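Local coordinates for tumor necrosis factor-inducible protein TSG-6 (Homo sapiens, PDB 2PF5) that binds hyaluronan and other matrix components through this Link module and, as the whole protein, transfers heavy chains from inter-alpha-inhibitor onto hyaluronan, at residues T32-V46 / M52-P64. Sequence-based numbering, arbitrary orientation.
Sequences TYKQLEAARKIGFHV and MAKGRVGYPIVKP
Leu36, Arg40 and Phe44 close over Pro60, where helix 33-41 packs on strand 56-61 in the alpha/beta fold of the Link module. The two axes run nearly parallel, 20° apart.

The apolar contacts run along the helix and on to Phe44 just after it. Pro60 CG meets Leu36 CD1 at 3.8 Å and Phe44 CD2 at 3.6 Å. The Arg40 chain runs antiparallel to the proline side chain, with CG against Pro60 CB. Leu36 sends its other branch, CD2, to Met52 CE. Met52 bends at its last torsion (chi3 81°) and lies alongside Tyr33, giving an oblique Met-aromatic contact. At the start of the helix, Thr32 and Gln35 form a capping box, and Thr32 CA rests on Ala53 CB.

The polar contacts gather at the far end. A bend in the Arg40 chain turns the guanidinium so that NE and NH2 grip Glu37 side-on, one nitrogen to each carboxylate oxygen. In one of its two conformers Lys41 NZ also reaches Glu37 OE2. The remaining Arg40 nitrogen, NH1, donates to Ile61 O at 3.0 Å. A water joins NH1, weakly, to Val62 O. Gly43, with positive phi, ends the helix in a Schellman motif.

Beyond this turn the chain comes back to the strand. Phe44 O is buried without a polar partner and touches Val62 CG2. In one of the two His45 conformers, Val62 N donates almost straight to His45 ND1 at 2.9 Å, tilted 26° from the ring plane. Val46 N donates to Pro60 O at 3.1 Å, in the carbonyl plane.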
ATOM      1  N   THR A  32      -7.047   3.835  -0.837  1.00 19.41           N
ATOM      2  CA  THR A  32      -6.773   5.223  -0.523  1.00 19.01           C
ATOM      3  C   THR A  32      -6.085   5.357   0.837  1.00 19.94           C
ATOM      4  O   THR A  32      -6.130   4.445   1.694  1.00 19.02           O
ATOM      5  CB  THR A  32      -8.032   6.077  -0.539  1.00 20.40           C
ATOM      6  OG1 THR A  32      -8.840   5.757   0.607  1.00 16.80           O
ATOM      7  CG2 THR A  32      -8.866   5.871  -1.833  1.00 20.50           C
ATOM      8  N   TYR A  33      -5.453   6.500   1.057  1.00 18.79           N
ATOM      9  CA  TYR A  33      -4.921   6.794   2.370  1.00 19.06           C
ATOM     10  C   TYR A  33      -6.002   6.671   3.462  1.00 18.63           C
ATOM     11  O   TYR A  33      -5.738   6.115   4.517  1.00 18.04           O
ATOM     12  CB  TYR A  33      -4.360   8.211   2.430  1.00 19.67           C
ATOM     13  CG  TYR A  33      -3.734   8.535   3.776  1.00 19.18           C
ATOM     14  CD1 TYR A  33      -2.363   8.306   4.004  1.00 21.88           C
ATOM     15  CD2 TYR A  33      -4.510   9.068   4.820  1.00 20.65           C
ATOM     16  CE1 TYR A  33      -1.792   8.591   5.223  1.00 19.90           C
ATOM     17  CE2 TYR A  33      -3.960   9.348   6.061  1.00 20.68           C
ATOM     18  CZ  TYR A  33      -2.600   9.095   6.261  1.00 20.17           C
ATOM     19  OH  TYR A  33      -2.038   9.435   7.467  1.00 20.90           O
ATOM     20  N   LYS A  34      -7.190   7.206   3.222  1.00 18.03           N
ATOM     21  CA  LYS A  34      -8.229   7.151   4.277  1.00 18.39           C
ATOM     22  C   LYS A  34      -8.664   5.711   4.565  1.00 17.69           C
ATOM     23  O   LYS A  34      -8.979   5.388   5.715  1.00 15.50           O
ATOM     24  CB  LYS A  34      -9.413   8.007   3.904  1.00 19.16           C
ATOM     25  CG  LYS A  34      -9.122   9.500   4.082  1.00 20.82           C
ATOM     26  CD  LYS A  34     -10.213  10.278   3.409  1.00 26.02           C
ATOM     27  CE  LYS A  34     -10.150  11.746   3.765  1.00 30.60           C
ATOM     28  NZ  LYS A  34     -10.929  12.488   2.737  1.00 32.69           N
ATOM     29  N   GLN A  35      -8.659   4.864   3.525  1.00 16.83           N
ATOM     30  CA  GLN A  35      -8.967   3.442   3.665  1.00 17.29           C
ATOM     31  C   GLN A  35      -7.902   2.722   4.466  1.00 17.53           C
ATOM     32  O   GLN A  35      -8.220   1.952   5.381  1.00 16.96           O
ATOM     33  CB  GLN A  35      -9.212   2.761   2.313  1.00 17.11           C
ATOM     34  CG  GLN A  35     -10.602   3.125   1.724  1.00 16.54           C
ATOM     35  CD  GLN A  35     -10.694   2.891   0.207  1.00 18.02           C
ATOM     36  OE1 GLN A  35      -9.709   2.497  -0.457  1.00 16.32           O
ATOM     37  NE2 GLN A  35     -11.859   3.179  -0.348  1.00 17.28           N
ATOM     38  N   LEU A  36      -6.645   2.956   4.115  1.00 17.45           N
ATOM     39  CA  LEU A  36      -5.531   2.395   4.851  1.00 17.82           C
ATOM     40  C   LEU A  36      -5.580   2.847   6.319  1.00 17.27           C
ATOM     41  O   LEU A  36      -5.335   2.025   7.225  1.00 16.00           O
ATOM     42  CB  LEU A  36      -4.168   2.775   4.177  1.00 18.07           C
ATOM     43  CG  LEU A  36      -2.908   2.135   4.784  1.00 18.84           C
ATOM     44  CD1 LEU A  36      -2.942   0.579   4.712  1.00 18.97           C
ATOM     45  CD2 LEU A  36      -1.612   2.704   4.102  1.00 18.39           C
ATOM     46  N   GLU A  37      -5.888   4.126   6.549  1.00 16.81           N
ATOM     47  CA  GLU A  37      -5.977   4.647   7.919  1.00 17.22           C
ATOM     48  C   GLU A  37      -7.098   3.990   8.752  1.00 16.50           C
ATOM     49  O   GLU A  37      -6.901   3.653   9.952  1.00 15.44           O
ATOM     50  CB  GLU A  37      -6.060   6.182   7.958  1.00 17.36           C
ATOM     51  CG  GLU A  37      -6.389   6.729   9.392  1.00 19.06           C
ATOM     52  CD  GLU A  37      -5.276   6.434  10.427  1.00 19.96           C
ATOM     53  OE1 GLU A  37      -4.170   6.012  10.028  1.00 18.76           O
ATOM     54  OE2 GLU A  37      -5.510   6.631  11.643  1.00 22.46           O
ATOM     55  N   ALA A  38      -8.278   3.865   8.144  1.00 15.87           N
ATOM     56  CA  ALA A  38      -9.403   3.158   8.779  1.00 15.35           C
ATOM     57  C   ALA A  38      -9.009   1.707   9.083  1.00 15.51           C
ATOM     58  O   ALA A  38      -9.253   1.194  10.190  1.00 13.67           O
ATOM     59  CB  ALA A  38     -10.662   3.228   7.859  1.00 14.54           C
ATOM     60  N   ALA A  39      -8.366   1.035   8.127  1.00 14.82           N
ATOM     61  CA  ALA A  39      -7.896  -0.340   8.397  1.00 15.25           C
ATOM     62  C   ALA A  39      -6.949  -0.401   9.614  1.00 14.46           C
ATOM     63  O   ALA A  39      -7.060  -1.297  10.491  1.00 13.56           O
ATOM     64  CB  ALA A  39      -7.211  -0.947   7.130  1.00 15.03           C
ATOM     65  N   ARG A  40      -6.028   0.565   9.672  1.00 14.78           N
ATOM     66  CA  ARG A  40      -5.064   0.652  10.775  1.00 15.78           C
ATOM     67  C   ARG A  40      -5.748   0.884  12.130  1.00 15.84           C
ATOM     68  O   ARG A  40      -5.325   0.316  13.153  1.00 14.87           O
ATOM     69  CB  ARG A  40      -4.053   1.780  10.503  1.00 16.16           C
ATOM     70  CG  ARG A  40      -2.823   1.731  11.425  1.00 17.64           C
ATOM     71  CD  ARG A  40      -2.087   3.054  11.380  1.00 19.13           C
ATOM     72  NE  ARG A  40      -2.942   4.133  11.883  1.00 19.19           N
ATOM     73  CZ  ARG A  40      -3.139   4.380  13.175  1.00 20.32           C
ATOM     74  NH1 ARG A  40      -2.512   3.650  14.105  1.00 20.61           N
ATOM     75  NH2 ARG A  40      -3.950   5.364  13.538  1.00 18.73           N
ATOM     76  N   LYS A  41      -6.776   1.744  12.139  1.00 15.35           N
ATOM     77  CA  LYS A  41      -7.533   1.981  13.374  0.50 15.41           C
ATOM     78  C   LYS A  41      -8.200   0.719  13.921  1.00 15.75           C
ATOM     79  O   LYS A  41      -8.499   0.643  15.122  1.00 16.32           O
ATOM     80  CB  LYS A  41      -8.564   3.077  13.180  0.50 15.81           C
ATOM     81  CG  LYS A  41      -8.067   4.454  13.566  0.50 16.39           C
ATOM     82  CD  LYS A  41      -8.465   5.445  12.502  0.50 19.79           C
ATOM     83  CE  LYS A  41      -8.561   6.854  13.051  0.50 20.14           C
ATOM     84  NZ  LYS A  41      -7.990   7.814  12.070  0.50 16.25           N
ATOM     85  N   ILE A  42      -8.427  -0.268  13.063  1.00 15.63           N
ATOM     86  CA  ILE A  42      -8.995  -1.534  13.528  1.00 16.17           C
ATOM     87  C   ILE A  42      -8.023  -2.702  13.416  1.00 15.85           C
ATOM     88  O   ILE A  42      -8.447  -3.854  13.319  1.00 15.90           O
ATOM     89  CB  ILE A  42     -10.399  -1.840  12.926  1.00 15.80           C
ATOM     90  CG1 ILE A  42     -10.389  -1.827  11.405  1.00 17.00           C
ATOM     91  CG2 ILE A  42     -11.423  -0.849  13.474  1.00 17.11           C
ATOM     92  CD1 ILE A  42     -11.678  -2.359  10.865  1.00 18.96           C
ATOM     93  N   GLY A  43      -6.719  -2.380  13.460  1.00 15.94           N
ATOM     94  CA  GLY A  43      -5.679  -3.352  13.834  1.00 15.16           C
ATOM     95  C   GLY A  43      -4.733  -3.753  12.699  1.00 15.37           C
ATOM     96  O   GLY A  43      -3.911  -4.645  12.879  1.00 14.23           O
ATOM     97  N   PHE A  44      -4.882  -3.138  11.526  1.00 15.26           N
ATOM     98  CA  PHE A  44      -4.076  -3.488  10.358  1.00 17.03           C
ATOM     99  C   PHE A  44      -2.681  -2.875  10.487  1.00 17.44           C
ATOM    100  O   PHE A  44      -2.538  -1.653  10.489  1.00 17.77           O
ATOM    101  CB  PHE A  44      -4.729  -2.969   9.082  1.00 16.39           C
ATOM    102  CG  PHE A  44      -4.044  -3.405   7.805  1.00 17.33           C
ATOM    103  CD1 PHE A  44      -3.879  -4.758   7.494  1.00 20.67           C
ATOM    104  CD2 PHE A  44      -3.627  -2.454   6.888  1.00 17.38           C
ATOM    105  CE1 PHE A  44      -3.248  -5.138   6.273  1.00 19.51           C
ATOM    106  CE2 PHE A  44      -3.024  -2.822   5.671  1.00 17.43           C
ATOM    107  CZ  PHE A  44      -2.823  -4.150   5.374  1.00 17.42           C
ATOM    108  N   HIS A  45      -1.675  -3.741  10.598  1.00 18.20           N
ATOM    109  CA  HIS A  45      -0.271  -3.367  10.850  0.50 18.50           C
ATOM    110  C   HIS A  45       0.593  -4.151   9.853  1.00 19.06           C
ATOM    111  O   HIS A  45       0.518  -5.385   9.842  1.00 17.90           O
ATOM    112  CB  HIS A  45       0.069  -3.771  12.305  0.50 18.90           C
ATOM    113  CG  HIS A  45       1.472  -3.464  12.744  0.50 19.45           C
ATOM    114  ND1 HIS A  45       1.767  -2.476  13.658  0.50 19.72           N
ATOM    115  CD2 HIS A  45       2.656  -4.044  12.426  0.50 19.73           C
ATOM    116  CE1 HIS A  45       3.069  -2.445  13.869  0.50 19.44           C
ATOM    117  NE2 HIS A  45       3.632  -3.382  13.127  0.50 19.04           N
ATOM    118  N   VAL A  46       1.395  -3.464   9.037  1.00 19.05           N
ATOM    119  CA  VAL A  46       2.360  -4.139   8.157  1.00 19.94           C
ATOM    120  C   VAL A  46       3.612  -3.251   8.086  1.00 20.27           C
ATOM    121  O   VAL A  46       3.506  -2.076   7.770  1.00 19.35           O
ATOM    122  CB  VAL A  46       1.831  -4.340   6.705  1.00 20.13           C
ATOM    123  CG1 VAL A  46       2.835  -5.152   5.899  1.00 21.08           C
ATOM    124  CG2 VAL A  46       0.459  -5.029   6.670  1.00 20.32           C
ATOM    125  N   MET A  52      -0.143   3.205  -2.839  1.00 20.64           N
ATOM    126  CA  MET A  52      -1.571   3.354  -2.591  1.00 21.82           C
ATOM    127  C   MET A  52      -2.129   4.381  -3.557  1.00 20.73           C
ATOM    128  O   MET A  52      -1.407   4.860  -4.427  1.00 21.04           O
ATOM    129  CB  MET A  52      -1.836   3.664  -1.097  1.00 21.54           C
ATOM    130  CG  MET A  52      -1.484   5.081  -0.673  1.00 23.85           C
ATOM    131  SD  MET A  52      -1.555   5.365   1.140  1.00 25.30           S
ATOM    132  CE  MET A  52      -0.004   4.708   1.558  1.00 12.77           C
ATOM    133  N   ALA A  53      -3.412   4.724  -3.429  1.00 20.30           N
ATOM    134  CA  ALA A  53      -4.050   5.605  -4.389  1.00 20.44           C
ATOM    135  C   ALA A  53      -3.273   6.928  -4.551  1.00 19.62           C
ATOM    136  O   ALA A  53      -2.664   7.458  -3.612  1.00 19.32           O
ATOM    137  CB  ALA A  53      -5.481   5.880  -4.004  1.00 20.27           C
ATOM    138  N   LYS A  54      -3.278   7.428  -5.777  1.00 19.18           N
ATOM    139  CA  LYS A  54      -2.683   8.719  -6.110  1.00 22.19           C
ATOM    140  C   LYS A  54      -1.156   8.686  -6.208  1.00 20.93           C
ATOM    141  O   LYS A  54      -0.525   9.704  -6.384  1.00 21.66           O
ATOM    142  CB  LYS A  54      -3.122   9.801  -5.124  1.00 21.24           C
ATOM    143  CG  LYS A  54      -4.557  10.232  -5.240  1.00 24.43           C
ATOM    144  CD  LYS A  54      -4.840  11.416  -4.347  1.00 25.40           C
ATOM    145  CE  LYS A  54      -4.271  12.712  -4.938  1.00 32.38           C
ATOM    146  NZ  LYS A  54      -3.769  13.735  -3.947  1.00 29.02           N
ATOM    147  N   GLY A  55      -0.583   7.501  -6.077  1.00 21.61           N
ATOM    148  CA  GLY A  55       0.851   7.327  -6.044  1.00 20.93           C
ATOM    149  C   GLY A  55       1.556   7.665  -4.742  1.00 19.63           C
ATOM    150  O   GLY A  55       2.747   7.858  -4.723  1.00 17.42           O
ATOM    151  N   ARG A  56       0.813   7.734  -3.648  1.00 17.08           N
ATOM    152  CA  ARG A  56       1.411   7.756  -2.326  1.00 17.82           C
ATOM    153  C   ARG A  56       2.068   6.428  -1.959  1.00 17.58           C
ATOM    154  O   ARG A  56       1.627   5.395  -2.402  1.00 19.30           O
ATOM    155  CB  ARG A  56       0.362   8.117  -1.283  1.00 16.15           C
ATOM    156  CG  ARG A  56       0.936   8.608   0.024  1.00 18.15           C
ATOM    157  CD  ARG A  56      -0.076   9.217   0.968  1.00 16.17           C
ATOM    158  NE  ARG A  56      -0.691  10.408   0.426  1.00 17.62           N
ATOM    159  CZ  ARG A  56      -0.087  11.569   0.353  1.00 18.96           C
ATOM    160  NH1 ARG A  56       1.132  11.701   0.824  1.00 15.31           N
ATOM    161  NH2 ARG A  56      -0.707  12.602  -0.166  1.00 17.86           N
ATOM    162  N   VAL A  57       3.105   6.468  -1.129  1.00 17.36           N
ATOM    163  CA  VAL A  57       3.692   5.259  -0.598  1.00 17.19           C
ATOM    164  C   VAL A  57       3.672   5.421   0.915  1.00 17.50           C
ATOM    165  O   VAL A  57       3.946   6.481   1.431  1.00 17.13           O
ATOM    166  CB  VAL A  57       5.117   5.053  -1.117  1.00 18.09           C
ATOM    167  CG1 VAL A  57       5.842   3.915  -0.347  1.00 15.92           C
ATOM    168  CG2 VAL A  57       5.089   4.729  -2.624  1.00 16.82           C
ATOM    169  N   GLY A  58       3.354   4.359   1.639  1.00 19.16           N
ATOM    170  CA  GLY A  58       3.448   4.457   3.087  1.00 19.23           C
ATOM    171  C   GLY A  58       3.161   3.101   3.694  1.00 19.48           C
ATOM    172  O   GLY A  58       3.095   2.091   2.992  1.00 18.67           O
ATOM    173  N   TYR A  59       3.010   3.075   5.012  1.00 19.04           N
ATOM    174  CA  TYR A  59       2.682   1.784   5.656  1.00 19.24           C
ATOM    175  C   TYR A  59       2.078   2.007   7.023  1.00 19.04           C
ATOM    176  O   TYR A  59       2.431   2.970   7.691  1.00 19.47           O
ATOM    177  CB  TYR A  59       3.903   0.863   5.766  1.00 19.23           C
ATOM    178  CG  TYR A  59       5.095   1.392   6.536  1.00 20.60           C
ATOM    179  CD1 TYR A  59       5.283   1.065   7.887  1.00 20.12           C
ATOM    180  CD2 TYR A  59       6.085   2.151   5.901  1.00 21.24           C
ATOM    181  CE1 TYR A  59       6.406   1.512   8.599  1.00 22.48           C
ATOM    182  CE2 TYR A  59       7.223   2.609   6.617  1.00 22.46           C
ATOM    183  CZ  TYR A  59       7.368   2.281   7.951  1.00 22.53           C
ATOM    184  OH  TYR A  59       8.468   2.716   8.650  1.00 22.87           O
ATOM    185  N   PRO A  60       1.156   1.104   7.429  1.00 18.65           N
ATOM    186  CA  PRO A  60       0.450   1.313   8.694  1.00 18.45           C
ATOM    187  C   PRO A  60       1.135   0.722   9.925  1.00 18.69           C
ATOM    188  O   PRO A  60       1.486  -0.479   9.936  1.00 18.07           O
ATOM    189  CB  PRO A  60      -0.911   0.625   8.449  1.00 18.19           C
ATOM    190  CG  PRO A  60      -0.633  -0.484   7.486  1.00 19.01           C
ATOM    191  CD  PRO A  60       0.632  -0.065   6.674  1.00 18.38           C
ATOM    192  N   ILE A  61       1.308   1.559  10.950  1.00 18.70           N
ATOM    193  CA  ILE A  61       1.781   1.090  12.258  0.50 18.88           C
ATOM    194  C   ILE A  61       0.678   1.203  13.315  1.00 19.00           C
ATOM    195  O   ILE A  61       0.083   2.260  13.508  1.00 18.18           O
ATOM    196  CB  ILE A  61       3.080   1.830  12.708  0.50 18.74           C
ATOM    197  CG1 ILE A  61       4.190   1.642  11.656  0.50 19.14           C
ATOM    198  CG2 ILE A  61       3.535   1.364  14.113  0.50 18.50           C
ATOM    199  CD1 ILE A  61       4.514   0.165  11.329  0.50 19.01           C
ATOM    200  N   VAL A  62       0.411   0.089  13.998  1.00 20.37           N
ATOM    201  CA  VAL A  62      -0.556   0.065  15.111  1.00 21.89           C
ATOM    202  C   VAL A  62       0.184   0.175  16.446  1.00 23.89           C
ATOM    203  O   VAL A  62      -0.254   0.905  17.347  1.00 24.21           O
ATOM    204  CB  VAL A  62      -1.447  -1.219  15.057  1.00 21.76           C
ATOM    205  CG1 VAL A  62      -2.290  -1.404  16.345  1.00 21.96           C
ATOM    206  CG2 VAL A  62      -2.337  -1.192  13.829  1.00 21.60           C
ATOM    207  N   LYS A  63       1.283  -0.571  16.579  1.00 26.20           N
ATOM    208  CA  LYS A  63       2.121  -0.536  17.782  1.00 28.93           C
ATOM    209  C   LYS A  63       3.586  -0.269  17.433  1.00 29.81           C
ATOM    210  O   LYS A  63       4.171  -0.975  16.607  1.00 30.27           O
ATOM    211  CB  LYS A  63       2.002  -1.836  18.587  1.00 29.75           C
ATOM    212  CG  LYS A  63       1.045  -1.768  19.794  1.00 31.99           C
ATOM    213  CD  LYS A  63      -0.415  -1.891  19.339  1.00 34.88           C
ATOM    214  CE  LYS A  63      -1.422  -1.714  20.473  1.00 33.44           C
ATOM    215  NZ  LYS A  63      -2.681  -1.086  19.928  1.00 34.82           N
ATOM    216  N   PRO A  64       4.194   0.736  18.079  1.00 30.88           N
ATOM    217  CA  PRO A  64       5.582   1.094  17.754  1.00 31.50           C
ATOM    218  C   PRO A  64       6.600   0.057  18.245  1.00 31.71           C
ATOM    219  O   PRO A  64       6.275  -0.776  19.102  1.00 32.16           O
ATOM    220  CB  PRO A  64       5.776   2.431  18.477  1.00 31.71           C
ATOM    221  CG  PRO A  64       4.803   2.402  19.601  1.00 31.89           C
ATOM    222  CD  PRO A  64       3.639   1.565  19.164  1.00 31.05           C
TER
HETATM  223  O   HOH W   1      -4.932   8.210  -1.145  1.00 19.08           O
HETATM  224  O   HOH W   2      -2.963   2.293  16.592  1.00 35.92           O